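Local coordinates for protein CBIX (Paracoccus pantotrophus, PDB 4CCS) that probably catalyses the final step of siroheme biosynthesis, insertion of iron into sirohydrochlorin, as a chelatase of the CbiX family, at residues R121-A126 with A175-L180. Residues are numbered along the deposited sequence; the frame is centred on the assembly and turned at random.
Sequences RLLVAA and AICLPL
On one face of the paired strands the thiol of Cys177 touches two side chains of 121-126: SG lies 3.7 Å from Ala125 CB and 4.1 Å from Leu123 CD2. With SG anti to its backbone N (chi1 177°), the sulfur runs forward beside its own carbonyl carbon and so reaches Ala125, two residues past its bridge partner Leu123 and the next on that face. On the other face Leu122 and Ile176 stand side by side, pointing the same way, with Leu122 CD2 4.1 Å from Ile176 CB. Further along that face Val124 CG1 lies 4.0 Å from Leu180 CB, the two side chains crossing at a slant. These are the two central strands of a four-stranded parallel sheet with order 2-1-3-4, in the second of two similar α/β halves of the chain, each built on such a sheet. Five backbone hydrogen bonds join them, from Ile176 N to Arg121 O through to Leu180 N to Ala125 O at 2.7 Å; Ala125 N approaches Leu178 O from above the carbonyl plane. Helices 98-113 and 134-146 close over the Leu122, Val124 and Leu180 side, whereas Arg121 bends at chi2 (69°) and carries its guanidinium away from 175-180 toward strand 152-157, whose Thr154 OG1 is hydrogen-bonded to NH1.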
ATOM      1  N   ARG A 121      -6.413   7.586  19.758  1.00 22.65           N
ATOM      2  CA  ARG A 121      -7.077   8.112  18.572  1.00 21.67           C
ATOM      3  C   ARG A 121      -6.262   7.659  17.346  1.00 23.49           C
ATOM      4  O   ARG A 121      -5.033   7.776  17.355  1.00 22.32           O
ATOM      5  CB  ARG A 121      -7.136   9.650  18.686  1.00 22.52           C
ATOM      6  CG  ARG A 121      -7.742  10.394  17.522  1.00 35.97           C
ATOM      7  CD  ARG A 121      -9.243  10.180  17.385  1.00 50.44           C
ATOM      8  NE  ARG A 121      -9.875  11.220  16.571  1.00 52.71           N
ATOM      9  CZ  ARG A 121      -9.820  11.266  15.245  1.00 60.90           C
ATOM     10  NH1 ARG A 121      -9.137  10.345  14.567  1.00 32.70           N
ATOM     11  NH2 ARG A 121     -10.407  12.257  14.586  1.00 48.54           N
ATOM     12  N   LEU A 122      -6.946   7.164  16.296  1.00 18.62           N
ATOM     13  CA  LEU A 122      -6.279   6.673  15.090  1.00 18.19           C
ATOM     14  C   LEU A 122      -6.491   7.530  13.866  1.00 19.99           C
ATOM     15  O   LEU A 122      -7.602   7.989  13.619  1.00 20.25           O
ATOM     16  CB  LEU A 122      -6.694   5.219  14.788  1.00 18.18           C
ATOM     17  CG  LEU A 122      -6.473   4.223  15.933  1.00 21.72           C
ATOM     18  CD1 LEU A 122      -6.923   2.840  15.524  1.00 21.48           C
ATOM     19  CD2 LEU A 122      -5.009   4.223  16.400  1.00 22.45           C
ATOM     20  N   LEU A 123      -5.415   7.740  13.092  1.00 16.27           N
ATOM     21  CA  LEU A 123      -5.464   8.486  11.834  1.00 15.87           C
ATOM     22  C   LEU A 123      -4.841   7.662  10.701  1.00 18.91           C
ATOM     23  O   LEU A 123      -3.653   7.330  10.741  1.00 19.09           O
ATOM     24  CB  LEU A 123      -4.785   9.858  11.961  1.00 16.14           C
ATOM     25  CG  LEU A 123      -4.800  10.757  10.719  1.00 19.98           C
ATOM     26  CD1 LEU A 123      -6.229  11.255  10.390  1.00 20.90           C
ATOM     27  CD2 LEU A 123      -3.861  11.928  10.917  1.00 21.89           C
ATOM     28  N   VAL A 124      -5.653   7.335   9.703  1.00 14.87           N
ATOM     29  CA  VAL A 124      -5.200   6.584   8.535  1.00 14.49           C
ATOM     30  C   VAL A 124      -4.881   7.664   7.488  1.00 18.90           C
ATOM     31  O   VAL A 124      -5.791   8.389   7.061  1.00 18.48           O
ATOM     32  CB  VAL A 124      -6.276   5.577   8.044  1.00 16.39           C
ATOM     33  CG1 VAL A 124      -5.890   4.961   6.697  1.00 16.34           C
ATOM     34  CG2 VAL A 124      -6.540   4.492   9.093  1.00 15.82           C
ATOM     35  N   ALA A 125      -3.592   7.817   7.135  1.00 15.57           N
ATOM     36  CA  ALA A 125      -3.173   8.817   6.140  1.00 15.24           C
ATOM     37  C   ALA A 125      -2.940   8.141   4.800  1.00 17.70           C
ATOM     38  O   ALA A 125      -2.212   7.163   4.732  1.00 17.49           O
ATOM     39  CB  ALA A 125      -1.904   9.524   6.609  1.00 16.02           C
ATOM     40  N   ALA A 126      -3.573   8.633   3.729  1.00 13.54           N
ATOM     41  CA  ALA A 126      -3.438   7.995   2.428  1.00 13.90           C
ATOM     42  C   ALA A 126      -3.394   9.020   1.299  1.00 17.32           C
ATOM     43  O   ALA A 126      -3.764  10.181   1.500  1.00 16.73           O
ATOM     44  CB  ALA A 126      -4.594   7.009   2.216  1.00 14.53           C
ATOM     45  N   ALA A 175      -2.276   9.542  20.096  1.00 21.26           N
ATOM     46  CA  ALA A 175      -2.764   9.361  18.740  1.00 19.19           C
ATOM     47  C   ALA A 175      -1.695   8.673  17.916  1.00 20.27           C
ATOM     48  O   ALA A 175      -0.499   8.863  18.156  1.00 20.00           O
ATOM     49  CB  ALA A 175      -3.121  10.712  18.120  1.00 20.03           C
ATOM     50  N   ILE A 176      -2.125   7.836  16.965  1.00 15.70           N
ATOM     51  CA  ILE A 176      -1.217   7.100  16.089  1.00 15.03           C
ATOM     52  C   ILE A 176      -1.674   7.328  14.659  1.00 19.47           C
ATOM     53  O   ILE A 176      -2.848   7.106  14.339  1.00 18.72           O
ATOM     54  CB  ILE A 176      -1.177   5.570  16.407  1.00 17.73           C
ATOM     55  CG1 ILE A 176      -0.620   5.263  17.810  1.00 18.63           C
ATOM     56  CG2 ILE A 176      -0.405   4.786  15.340  1.00 16.95           C
ATOM     57  CD1 ILE A 176      -0.961   3.882  18.353  1.00 24.54           C
ATOM     58  N   CYS A 177      -0.726   7.724  13.800  1.00 15.39           N
ATOM     59  CA  CYS A 177      -0.953   7.867  12.374  1.00 14.59           C
ATOM     60  C   CYS A 177      -0.252   6.722  11.612  1.00 17.06           C
ATOM     61  O   CYS A 177       0.969   6.540  11.714  1.00 16.70           O
ATOM     62  CB  CYS A 177      -0.490   9.234  11.870  1.00 15.14           C
ATOM     63  SG  CYS A 177      -0.667   9.442  10.082  1.00 18.94           S
ATOM     64  N   LEU A 178      -1.035   5.959  10.845  1.00 13.85           N
ATOM     65  CA  LEU A 178      -0.535   4.890   9.986  1.00 13.84           C
ATOM     66  C   LEU A 178      -0.629   5.348   8.513  1.00 16.54           C
ATOM     67  O   LEU A 178      -1.748   5.580   8.024  1.00 15.45           O
ATOM     68  CB  LEU A 178      -1.352   3.599  10.195  1.00 14.68           C
ATOM     69  CG  LEU A 178      -0.976   2.418   9.278  1.00 19.70           C
ATOM     70  CD1 LEU A 178       0.520   1.987   9.469  1.00 19.61           C
ATOM     71  CD2 LEU A 178      -1.913   1.251   9.513  1.00 20.74           C
ATOM     72  N   PRO A 179       0.519   5.459   7.798  1.00 14.36           N
ATOM     73  CA  PRO A 179       0.491   5.842   6.375  1.00 13.79           C
ATOM     74  C   PRO A 179       0.096   4.628   5.543  1.00 17.49           C
ATOM     75  O   PRO A 179       0.799   3.611   5.526  1.00 15.96           O
ATOM     76  CB  PRO A 179       1.934   6.280   6.079  1.00 15.37           C
ATOM     77  CG  PRO A 179       2.514   6.622   7.419  1.00 19.14           C
ATOM     78  CD  PRO A 179       1.878   5.613   8.352  1.00 14.98           C
ATOM     79  N   LEU A 180      -1.049   4.734   4.863  1.00 13.96           N
ATOM     80  CA  LEU A 180      -1.562   3.657   4.049  1.00 14.51           C
ATOM     81  C   LEU A 180      -0.983   3.776   2.641  1.00 17.30           C
ATOM     82  O   LEU A 180      -1.658   4.223   1.717  1.00 15.86           O
ATOM     83  CB  LEU A 180      -3.105   3.669   4.105  1.00 15.02           C
ATOM     84  CG  LEU A 180      -3.809   2.399   3.660  1.00 19.06           C
ATOM     85  CD1 LEU A 180      -3.708   1.330   4.741  1.00 19.44           C
ATOM     86  CD2 LEU A 180      -5.279   2.702   3.336  1.00 21.08           C
TER